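Local coordinates for protein 2-dehydropantoate 2-reductase, putative (PDB 2EW2) that probably catalyses the NADPH-dependent reduction of 2-dehydropantoate (ketopantoate) to (R)-pantoate in pantothenate biosynthesis, at residues N109-E114 / G283-K288; P122-L127 / N155-G160; N183-I188 / E236-D241. All blocks are in the same frame, centred on the assembly; numbering follows the deposited sequence.

Contact 1: N109-E114 / G283-K288; sequences NGLGHE and GAVWRK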
loop_
_atom_site.group_PDB
_atom_site.type_symbol
_atom_site.label_atom_id
_atom_site.label_comp_id
_atom_site.label_asym_id
_atom_site.label_seq_id
_atom_site.Cartn_x
_atom_site.Cartn_y
_atom_site.Cartn_z
ATOM N N ASN B 109 -2.781 -12.392 -22.496
ATOM C CA ASN B 109 -2.709 -11.042 -21.961
ATOM C C ASN B 109 -1.851 -11.034 -20.716
ATOM O O ASN B 109 -1.804 -12.015 -19.950
ATOM C CB ASN B 109 -4.104 -10.519 -21.619
ATOM C CG ASN B 109 -4.940 -10.286 -22.843
ATOM O OD1 ASN B 109 -4.518 -9.592 -23.765
ATOM N ND2 ASN B 109 -6.138 -10.864 -22.867
ATOM N N GLY B 110 -1.166 -9.919 -20.516
ATOM C CA GLY B 110 -0.473 -9.686 -19.269
ATOM C C GLY B 110 0.991 -10.037 -19.312
ATOM O O GLY B 110 1.523 -10.479 -20.329
ATOM N N LEU B 111 1.607 -9.902 -18.153
ATOM C CA LEU B 111 3.036 -9.796 -18.000
ATOM C C LEU B 111 3.656 -11.036 -17.342
ATOM O O LEU B 111 3.077 -11.617 -16.421
ATOM C CB LEU B 111 3.282 -8.573 -17.099
ATOM C CG LEU B 111 4.694 -8.078 -16.860
ATOM C CD1 LEU B 111 5.281 -7.591 -18.191
ATOM C CD2 LEU B 111 4.660 -6.966 -15.805
ATOM N N GLY B 112 4.835 -11.432 -17.815
ATOM C CA GLY B 112 5.677 -12.392 -17.086
ATOM C C GLY B 112 5.447 -13.887 -17.281
ATOM O O GLY B 112 5.997 -14.692 -16.548
ATOM N N HIS B 113 4.644 -14.260 -18.271
ATOM C CA HIS B 113 4.310 -15.672 -18.497
ATOM C C HIS B 113 5.491 -16.514 -18.924
ATOM O O HIS B 113 5.514 -17.727 -18.671
ATOM C CB HIS B 113 3.162 -15.797 -19.497
ATOM C CG HIS B 113 1.983 -14.957 -19.136
ATOM N ND1 HIS B 113 1.331 -15.082 -17.931
ATOM C CD2 HIS B 113 1.340 -13.979 -19.817
ATOM C CE1 HIS B 113 0.332 -14.220 -17.886
ATOM N NE2 HIS B 113 0.317 -13.538 -19.019
ATOM N N GLU B 114 6.482 -15.871 -19.542
ATOM C CA GLU B 114 7.755 -16.527 -19.863
ATOM C C GLU B 114 8.403 -17.193 -18.642
ATOM O O GLU B 114 9.119 -18.179 -18.783
ATOM C CB GLU B 114 8.743 -15.538 -20.528
ATOM C CG GLU B 114 9.127 -14.296 -19.687
ATOM C CD GLU B 114 8.103 -13.155 -19.747
ATOM O OE1 GLU B 114 7.047 -13.304 -20.408
ATOM O OE2 GLU B 114 8.346 -12.091 -19.121
ATOM N N GLY B 283 1.917 -8.223 -9.200
ATOM C CA GLY B 283 2.511 -9.447 -8.639
ATOM C C GLY B 283 3.672 -9.967 -9.488
ATOM O O GLY B 283 4.634 -10.506 -8.966
ATOM N N ALA B 284 3.583 -9.772 -10.795
ATOM C CA ALA B 284 4.593 -10.219 -11.745
ATOM C C ALA B 284 5.859 -9.354 -11.673
ATOM O O ALA B 284 6.974 -9.880 -11.667
ATOM C CB ALA B 284 4.003 -10.210 -13.136
ATOM N N VAL B 285 5.688 -8.038 -11.563
ATOM C CA VAL B 285 6.813 -7.113 -11.335
ATOM C C VAL B 285 7.524 -7.462 -10.024
ATOM O O VAL B 285 8.754 -7.471 -9.939
ATOM C CB VAL B 285 6.317 -5.633 -11.269
ATOM C CG1 VAL B 285 7.460 -4.683 -11.022
ATOM C CG2 VAL B 285 5.587 -5.252 -12.539
ATOM N N TRP B 286 6.729 -7.727 -8.999
ATOM C CA TRP B 286 7.239 -8.076 -7.676
ATOM C C TRP B 286 8.042 -9.397 -7.744
ATOM O O TRP B 286 9.187 -9.458 -7.267
ATOM C CB TRP B 286 6.062 -8.145 -6.682
ATOM C CG TRP B 286 6.402 -8.494 -5.251
ATOM C CD1 TRP B 286 7.625 -8.396 -4.631
ATOM C CD2 TRP B 286 5.481 -8.962 -4.248
ATOM N NE1 TRP B 286 7.515 -8.798 -3.308
ATOM C CE2 TRP B 286 6.214 -9.153 -3.056
ATOM C CE3 TRP B 286 4.105 -9.252 -4.250
ATOM C CZ2 TRP B 286 5.616 -9.620 -1.876
ATOM C CZ3 TRP B 286 3.511 -9.711 -3.077
ATOM C CH2 TRP B 286 4.268 -9.900 -1.910
ATOM N N ARG B 287 7.466 -10.430 -8.353
ATOM C CA ARG B 287 8.198 -11.709 -8.542
ATOM C C ARG B 287 9.534 -11.498 -9.280
ATOM O O ARG B 287 10.591 -11.952 -8.825
ATOM C CB ARG B 287 7.322 -12.742 -9.266
ATOM C CG ARG B 287 7.935 -14.141 -9.354
ATOM C CD ARG B 287 7.142 -15.072 -10.282
ATOM N NE ARG B 287 7.133 -14.588 -11.669
ATOM C CZ ARG B 287 6.057 -14.119 -12.297
ATOM N NH1 ARG B 287 6.156 -13.695 -13.555
ATOM N NH2 ARG B 287 4.881 -14.076 -11.673
ATOM N N LYS B 288 9.500 -10.779 -10.395
ATOM C CA LYS B 288 10.733 -10.509 -11.158
ATOM C C LYS B 288 11.740 -9.693 -10.363
ATOM O O LYS B 288 12.924 -10.012 -10.360
ATOM C CB LYS B 288 10.422 -9.782 -12.463
ATOM C CG LYS B 288 9.704 -10.637 -13.509
ATOM C CD LYS B 288 9.315 -9.768 -14.726
ATOM C CE LYS B 288 8.695 -10.639 -15.843
ATOM N NZ LYS B 288 9.696 -11.560 -16.517
HETATM O O HOH W 1 2.945 -13.689 -14.742
#

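Contact 2: P122-L127 / N155-G160; sequences PKENIL and NIDPSG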
loop_
_atom_site.group_PDB
_atom_site.type_symbol
_atom_site.label_atom_id
_atom_site.label_comp_id
_atom_site.label_asym_id
_atom_site.label_seq_id
_atom_site.Cartn_x
_atom_site.Cartn_y
_atom_site.Cartn_z
ATOM N N PRO B 122 12.705 -24.591 -23.259
ATOM C CA PRO B 122 13.956 -23.854 -23.115
ATOM C C PRO B 122 13.720 -22.347 -23.259
ATOM O O PRO B 122 12.991 -21.929 -24.157
ATOM C CB PRO B 122 14.798 -24.363 -24.295
ATOM C CG PRO B 122 14.237 -25.711 -24.616
ATOM C CD PRO B 122 12.783 -25.619 -24.324
ATOM N N LYS B 123 14.338 -21.539 -22.394
ATOM C CA LYS B 123 14.115 -20.077 -22.392
ATOM C C LYS B 123 14.427 -19.418 -23.738
ATOM O O LYS B 123 13.810 -18.414 -24.101
ATOM C CB LYS B 123 14.903 -19.398 -21.252
ATOM C CG LYS B 123 14.562 -17.912 -21.012
ATOM C CD LYS B 123 15.452 -17.270 -19.915
ATOM C CE LYS B 123 14.862 -15.937 -19.413
ATOM N NZ LYS B 123 15.500 -15.443 -18.156
ATOM N N GLU B 124 15.359 -20.008 -24.489
ATOM C CA GLU B 124 15.765 -19.474 -25.800
ATOM C C GLU B 124 14.677 -19.615 -26.869
ATOM O O GLU B 124 14.729 -18.951 -27.922
ATOM C CB GLU B 124 17.033 -20.203 -26.289
ATOM C CG GLU B 124 18.278 -19.996 -25.425
ATOM C CD GLU B 124 18.375 -20.961 -24.257
ATOM O OE1 GLU B 124 17.567 -21.923 -24.169
ATOM O OE2 GLU B 124 19.279 -20.749 -23.423
ATOM N N ASN B 125 13.712 -20.492 -26.589
ATOM C CA ASN B 125 12.687 -20.899 -27.551
ATOM C C ASN B 125 11.331 -20.278 -27.255
ATOM O O ASN B 125 10.309 -20.758 -27.723
ATOM C CB ASN B 125 12.506 -22.438 -27.543
ATOM C CG ASN B 125 13.752 -23.206 -27.963
ATOM O OD1 ASN B 125 14.808 -22.627 -28.220
ATOM N ND2 ASN B 125 13.630 -24.540 -28.002
ATOM N N ILE B 126 11.309 -19.216 -26.465
ATOM C CA ILE B 126 10.044 -18.583 -26.137
ATOM C C ILE B 126 9.795 -17.345 -26.994
ATOM O O ILE B 126 10.635 -16.427 -27.052
ATOM C CB ILE B 126 9.957 -18.241 -24.625
ATOM C CG1 ILE B 126 10.121 -19.526 -23.789
ATOM C CG2 ILE B 126 8.603 -17.551 -24.303
ATOM C CD1 ILE B 126 10.320 -19.240 -22.319
ATOM N N LEU B 127 8.635 -17.333 -27.642
ATOM C CA LEU B 127 8.169 -16.187 -28.439
ATOM C C LEU B 127 6.956 -15.578 -27.759
ATOM O O LEU B 127 6.185 -16.285 -27.090
ATOM C CB LEU B 127 7.746 -16.638 -29.850
ATOM C CG LEU B 127 8.597 -17.678 -30.596
ATOM C CD1 LEU B 127 7.971 -18.088 -31.941
ATOM C CD2 LEU B 127 9.994 -17.168 -30.789
ATOM N N ASN B 155 10.524 -12.944 -30.756
ATOM C CA ASN B 155 11.342 -13.825 -29.903
ATOM C C ASN B 155 11.829 -13.043 -28.697
ATOM O O ASN B 155 12.218 -11.880 -28.826
ATOM C CB ASN B 155 12.569 -14.364 -30.654
ATOM C CG ASN B 155 13.363 -13.264 -31.337
ATOM O OD1 ASN B 155 14.549 -13.061 -31.061
ATOM N ND2 ASN B 155 12.705 -12.539 -32.231
ATOM N N ILE B 156 11.815 -13.682 -27.536
ATOM C CA ILE B 156 12.307 -13.044 -26.329
ATOM C C ILE B 156 13.826 -13.086 -26.258
ATOM O O ILE B 156 14.447 -12.131 -25.796
ATOM C CB ILE B 156 11.691 -13.693 -25.066
ATOM C CG1 ILE B 156 10.173 -13.451 -25.072
ATOM C CG2 ILE B 156 12.390 -13.157 -23.784
ATOM C CD1 ILE B 156 9.443 -14.004 -23.855
ATOM N N ASP B 157 14.407 -14.194 -26.716
ATOM C CA ASP B 157 15.854 -14.432 -26.683
ATOM C C ASP B 157 16.428 -14.218 -28.093
ATOM O O ASP B 157 15.821 -14.651 -29.063
ATOM C CB ASP B 157 16.104 -15.877 -26.231
ATOM C CG ASP B 157 17.568 -16.177 -26.006
ATOM O OD1 ASP B 157 18.289 -16.407 -27.006
ATOM O OD2 ASP B 157 17.997 -16.202 -24.827
ATOM N N PRO B 158 17.599 -13.565 -28.211
ATOM C CA PRO B 158 18.107 -13.266 -29.566
ATOM C C PRO B 158 18.335 -14.489 -30.457
ATOM O O PRO B 158 18.260 -14.366 -31.683
ATOM C CB PRO B 158 19.417 -12.508 -29.296
ATOM C CG PRO B 158 19.806 -12.899 -27.914
ATOM C CD PRO B 158 18.511 -13.043 -27.172
ATOM N N SER B 159 18.572 -15.653 -29.850
ATOM C CA SER B 159 18.714 -16.929 -30.586
ATOM C C SER B 159 17.436 -17.437 -31.219
ATOM O O SER B 159 17.486 -18.307 -32.110
ATOM C CB SER B 159 19.218 -18.038 -29.654
ATOM O OG SER B 159 20.600 -17.835 -29.393
ATOM N N GLY B 160 16.292 -16.946 -30.733
ATOM C CA GLY B 160 14.996 -17.376 -31.281
ATOM C C GLY B 160 14.554 -16.672 -32.557
ATOM O O GLY B 160 13.465 -16.932 -33.059
HETATM O O HOH W 2 13.196 -16.591 -28.046
#

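Contact 3: N183-I188 / E236-D241; sequences NVRYSI and EAIYLD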
loop_
_atom_site.group_PDB
_atom_site.type_symbol
_atom_site.label_atom_id
_atom_site.label_comp_id
_atom_site.label_asym_id
_atom_site.label_seq_id
_atom_site.Cartn_x
_atom_site.Cartn_y
_atom_site.Cartn_z
ATOM N N ASN B 183 8.402 -4.454 -31.158
ATOM C CA ASN B 183 7.746 -3.643 -30.134
ATOM C C ASN B 183 6.793 -4.450 -29.261
ATOM O O ASN B 183 6.177 -3.893 -28.360
ATOM C CB ASN B 183 7.020 -2.412 -30.728
ATOM C CG ASN B 183 6.720 -1.328 -29.663
ATOM O OD1 ASN B 183 7.611 -0.912 -28.915
ATOM N ND2 ASN B 183 5.465 -0.882 -29.598
ATOM N N VAL B 184 6.680 -5.758 -29.518
ATOM C CA VAL B 184 5.711 -6.605 -28.801
ATOM C C VAL B 184 5.958 -6.619 -27.280
ATOM O O VAL B 184 5.049 -6.358 -26.487
ATOM C CB VAL B 184 5.680 -8.049 -29.351
ATOM C CG1 VAL B 184 4.696 -8.910 -28.537
ATOM C CG2 VAL B 184 5.284 -8.037 -30.802
ATOM N N ARG B 185 7.185 -6.926 -26.886
ATOM C CA ARG B 185 7.566 -6.979 -25.471
ATOM C C ARG B 185 7.378 -5.612 -24.820
ATOM O O ARG B 185 6.825 -5.533 -23.742
ATOM C CB ARG B 185 9.004 -7.498 -25.320
ATOM C CG ARG B 185 9.129 -8.973 -25.766
ATOM C CD ARG B 185 10.560 -9.499 -25.756
ATOM N NE ARG B 185 11.148 -9.349 -24.434
ATOM C CZ ARG B 185 12.333 -8.794 -24.203
ATOM N NH1 ARG B 185 13.095 -8.418 -25.223
ATOM N NH2 ARG B 185 12.777 -8.666 -22.953
ATOM N N TYR B 186 7.797 -4.551 -25.515
ATOM C CA TYR B 186 7.616 -3.175 -25.045
ATOM C C TYR B 186 6.141 -2.832 -24.820
ATOM O O TYR B 186 5.775 -2.288 -23.768
ATOM C CB TYR B 186 8.282 -2.156 -26.005
ATOM C CG TYR B 186 8.237 -0.742 -25.458
ATOM C CD1 TYR B 186 9.299 -0.226 -24.731
ATOM C CD2 TYR B 186 7.095 0.057 -25.620
ATOM C CE1 TYR B 186 9.245 1.067 -24.195
ATOM C CE2 TYR B 186 7.030 1.346 -25.085
ATOM C CZ TYR B 186 8.099 1.847 -24.368
ATOM O OH TYR B 186 8.028 3.138 -23.829
ATOM N N SER B 187 5.280 -3.163 -25.787
ATOM C CA SER B 187 3.867 -2.826 -25.661
ATOM C C SER B 187 3.207 -3.567 -24.501
ATOM O O SER B 187 2.362 -3.002 -23.796
ATOM C CB SER B 187 3.116 -3.081 -26.971
ATOM O OG SER B 187 2.828 -4.454 -27.083
ATOM N N ILE B 188 3.596 -4.823 -24.301
ATOM C CA ILE B 188 3.113 -5.604 -23.169
ATOM C C ILE B 188 3.520 -4.997 -21.807
ATOM O O ILE B 188 2.701 -4.930 -20.867
ATOM C CB ILE B 188 3.560 -7.079 -23.302
ATOM C CG1 ILE B 188 2.787 -7.750 -24.445
ATOM C CG2 ILE B 188 3.454 -7.847 -21.953
ATOM C CD1 ILE B 188 3.414 -9.041 -24.922
ATOM N N GLU B 236 15.463 -6.690 -18.199
ATOM C CA GLU B 236 15.118 -7.551 -19.325
ATOM C C GLU B 236 15.296 -6.786 -20.638
ATOM O O GLU B 236 14.786 -7.196 -21.678
ATOM C CB GLU B 236 13.673 -8.028 -19.163
ATOM C CG GLU B 236 13.467 -8.836 -17.867
ATOM C CD GLU B 236 12.112 -9.525 -17.783
ATOM O OE1 GLU B 236 11.228 -9.192 -18.592
ATOM O OE2 GLU B 236 11.943 -10.413 -16.903
ATOM N N ALA B 237 15.993 -5.649 -20.572
ATOM C CA ALA B 237 16.388 -4.921 -21.771
ATOM C C ALA B 237 15.187 -4.308 -22.467
ATOM O O ALA B 237 15.117 -4.254 -23.702
ATOM C CB ALA B 237 17.178 -5.847 -22.736
ATOM N N ILE B 238 14.236 -3.836 -21.657
ATOM C CA ILE B 238 13.086 -3.098 -22.151
ATOM C C ILE B 238 13.147 -1.742 -21.422
ATOM O O ILE B 238 13.256 -1.697 -20.198
ATOM C CB ILE B 238 11.757 -3.848 -21.878
ATOM C CG1 ILE B 238 11.669 -5.156 -22.698
ATOM C CG2 ILE B 238 10.546 -2.956 -22.187
ATOM C CD1 ILE B 238 11.666 -4.956 -24.273
ATOM N N TYR B 239 13.117 -0.656 -22.190
ATOM C CA TYR B 239 13.413 0.677 -21.658
ATOM C C TYR B 239 12.169 1.546 -21.756
ATOM O O TYR B 239 11.924 2.184 -22.780
ATOM C CB TYR B 239 14.630 1.289 -22.388
ATOM C CG TYR B 239 15.781 0.310 -22.408
ATOM C CD1 TYR B 239 16.091 -0.410 -23.559
ATOM C CD2 TYR B 239 16.507 0.049 -21.256
ATOM C CE1 TYR B 239 17.131 -1.357 -23.564
ATOM C CE2 TYR B 239 17.536 -0.889 -21.250
ATOM C CZ TYR B 239 17.834 -1.583 -22.408
ATOM O OH TYR B 239 18.847 -2.503 -22.389
ATOM N N LEU B 240 11.369 1.537 -20.694
ATOM C CA LEU B 240 10.077 2.212 -20.711
ATOM C C LEU B 240 10.253 3.722 -20.703
ATOM O O LEU B 240 11.071 4.267 -19.959
ATOM C CB LEU B 240 9.201 1.786 -19.523
ATOM C CG LEU B 240 8.569 0.390 -19.461
ATOM C CD1 LEU B 240 7.698 0.269 -18.202
ATOM C CD2 LEU B 240 7.757 0.072 -20.726
ATOM N N ASP B 241 9.473 4.391 -21.540
ATOM C CA ASP B 241 9.421 5.844 -21.519
ATOM C C ASP B 241 8.456 6.271 -20.396
ATOM O O ASP B 241 7.229 6.259 -20.557
ATOM C CB ASP B 241 9.003 6.381 -22.884
ATOM C CG ASP B 241 9.107 7.893 -22.978
ATOM O OD1 ASP B 241 9.209 8.582 -21.943
ATOM O OD2 ASP B 241 9.056 8.399 -24.112
HETATM O O HOH W 3 10.782 -8.405 -21.042
HETATM O O HOH W 4 15.276 -6.412 -25.460
#

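Contact 1: N109-E114 / G283-K288
The guanidinium of Arg287 meets Gly112 with its edge, where the CA of Gly112 lies in the plane of the group. The carbonyl O of Gly112 stands obliquely to it, and the angle at NH1 is too poor for a hydrogen bond. The other flat group is the imidazole of His113. One face of this ring lies under the carbonyl O of Leu111, which sits over the ring centre. At its edge, His113 NE2 donates to Asn109 O (2.8 Å), which closes the turn of the loop.

Lys288 reaches over from helix 282-292. Its chain is straight until the last torsion, where it bends (chi4 -70°) and brings NZ to Glu114 OE2 at 3.0 Å. In this salt bridge NZ comes to the anti side of the carboxylate, 26° out of its plane. CE of Lys288 packs on Gly112 CA (3.7 Å). Lys288 NZ also pairs with Glu236 and Asp115, and Arg287 NH1 pairs with Asp115.

Leu111 carries the apolar part. Its CD2 touches Val285 CG2 at 3.8 Å, and Ala284 CB rests against Leu111 O. Phe229 of helix 218-235 touches both Leu111 and Val285. A water takes up Leu111 O at 2.7 Å and has a weak bond to Arg287 NH1.

The contact joins the loop after strand 103-106 to a helix of the C-terminal part. Three carboxylates surround one buried ammonium group, which probably favours the charged form of Lys288.

Contact 2: P122-L127 / N155-G160
Ile156 N donates to Ile126 O (3.0 Å), and this backbone bond is nearly straight at 169°. Beside it, Leu127 and Asn155 form an antiparallel, non-hydrogen-bonded pair.

Water adds a second polar link. One water between the segments accepts from Asp157 N (3.0 Å) and lies 2.8 Å from both Glu124 O and Ile126 O. It bridges the two backbones next to the Ile156-Ile126 bond.

The apolar contacts are made by branch ends. Ile126 CG2 meets Ile156 CD1 at 3.7 Å. Leu127 CD2 lies against CA and CB of Asn155.

The acidic side chains Glu124 and Asp157 run side by side, their carboxylates turned 67° apart. Glu124 OE2 and Asp157 OD2, of like charge, stay 4.9 Å apart. The touching is done by Asp157 CB on Glu124 CA (3.6 Å) and by the Asp157 carboxylate against Glu124 CB and CG. Asp157 OD1 also accepts from Ser159 N at 3.0 Å. This Asx turn leads the chain toward helix 161-173.

Strand 103-106 flanks 126-131 on its other side. The arrangement is the end of an antiparallel pair, where strand 126-131 begins and 151-155 runs out into a loop, in the large mixed sheet of the Rossmann-type domain, which probably binds NADP(H).

Contact 3: N183-I188 / E236-D241
Arg185 and Tyr186 make a surface contact, partly polar and partly apolar, between the first turn of helix 184-195 and the loop that joins helices 218-235 and 242-252. Arg185 NH2 donates to Glu236 O at 2.8 Å. The acceptor lies at the edge of the guanidinium, close to its plane, and the donor lies in the carbonyl plane of Glu236. Ile238 lies over one face of the guanidinium, its CD1 toward the rim, and Ile238 CG1 is 3.7 Å from Arg185 NH2. The Arg185 chain bends at chi3 (57°), which turns the flat group across this isoleucine.

Two waters extend the grip. One accepts from Arg185 NH2 and donates to Glu236 OE1. The other accepts from Arg185 NH1 and donates to Ala237 O. Glu236 OE2 is held by Lys288 and Tyr292.

The Tyr186 ring lies against residues 238-241 of the loop. Leu240 CD2 sits over one face, toward the rim, in a CH-pi contact 4.2 Å from the centre of the Tyr186 ring and 24° off its normal. Tyr239 O lies at the edge, 3.2 Å from Tyr186 CE1. Ile238 CG2 meets Tyr186 CD1 obliquely. At the far end Asp241 N donates to Tyr186 OH (3.0 Å), in a nearly straight bond of 166°.

The loop is shaped at both ends. Ala237, with positive phi, is the C-prime residue of a Schellman motif that ends helix 218-235. Asp241 caps the next helix through OD1 to Glu244 N. Trp189 of helix 184-195 packs on Glu236, Ile238 and Leu240, while Val184 leans on strands 126-131 and 151-155.

Overall arrangement
Contact 1 is the buried one, contact 2 is partly buried, and contact 3 lies at the surface. Contact 1 joins the N-terminal and C-terminal parts of the chain, whereas contact 3 lies wholly within the C-terminal part. Contact 2 lies at the ends of two strands and in their loops, within the N-terminal part. Their chemistry differs accordingly: contact 1 combines a lysine salt bridge with packing of Leu111, contact 2 relies on strand backbone and a shared water, and contact 3 on an arginine, a tyrosine and bridging waters. They are also connected. Lys288 NZ of contact 1 binds Glu236 OE2 of contact 3 at 2.6 Å. Glu114 of contact 1 packs on Ile156 of contact 2, and Arg185 of contact 3 lies close to Asn155 and Ile156.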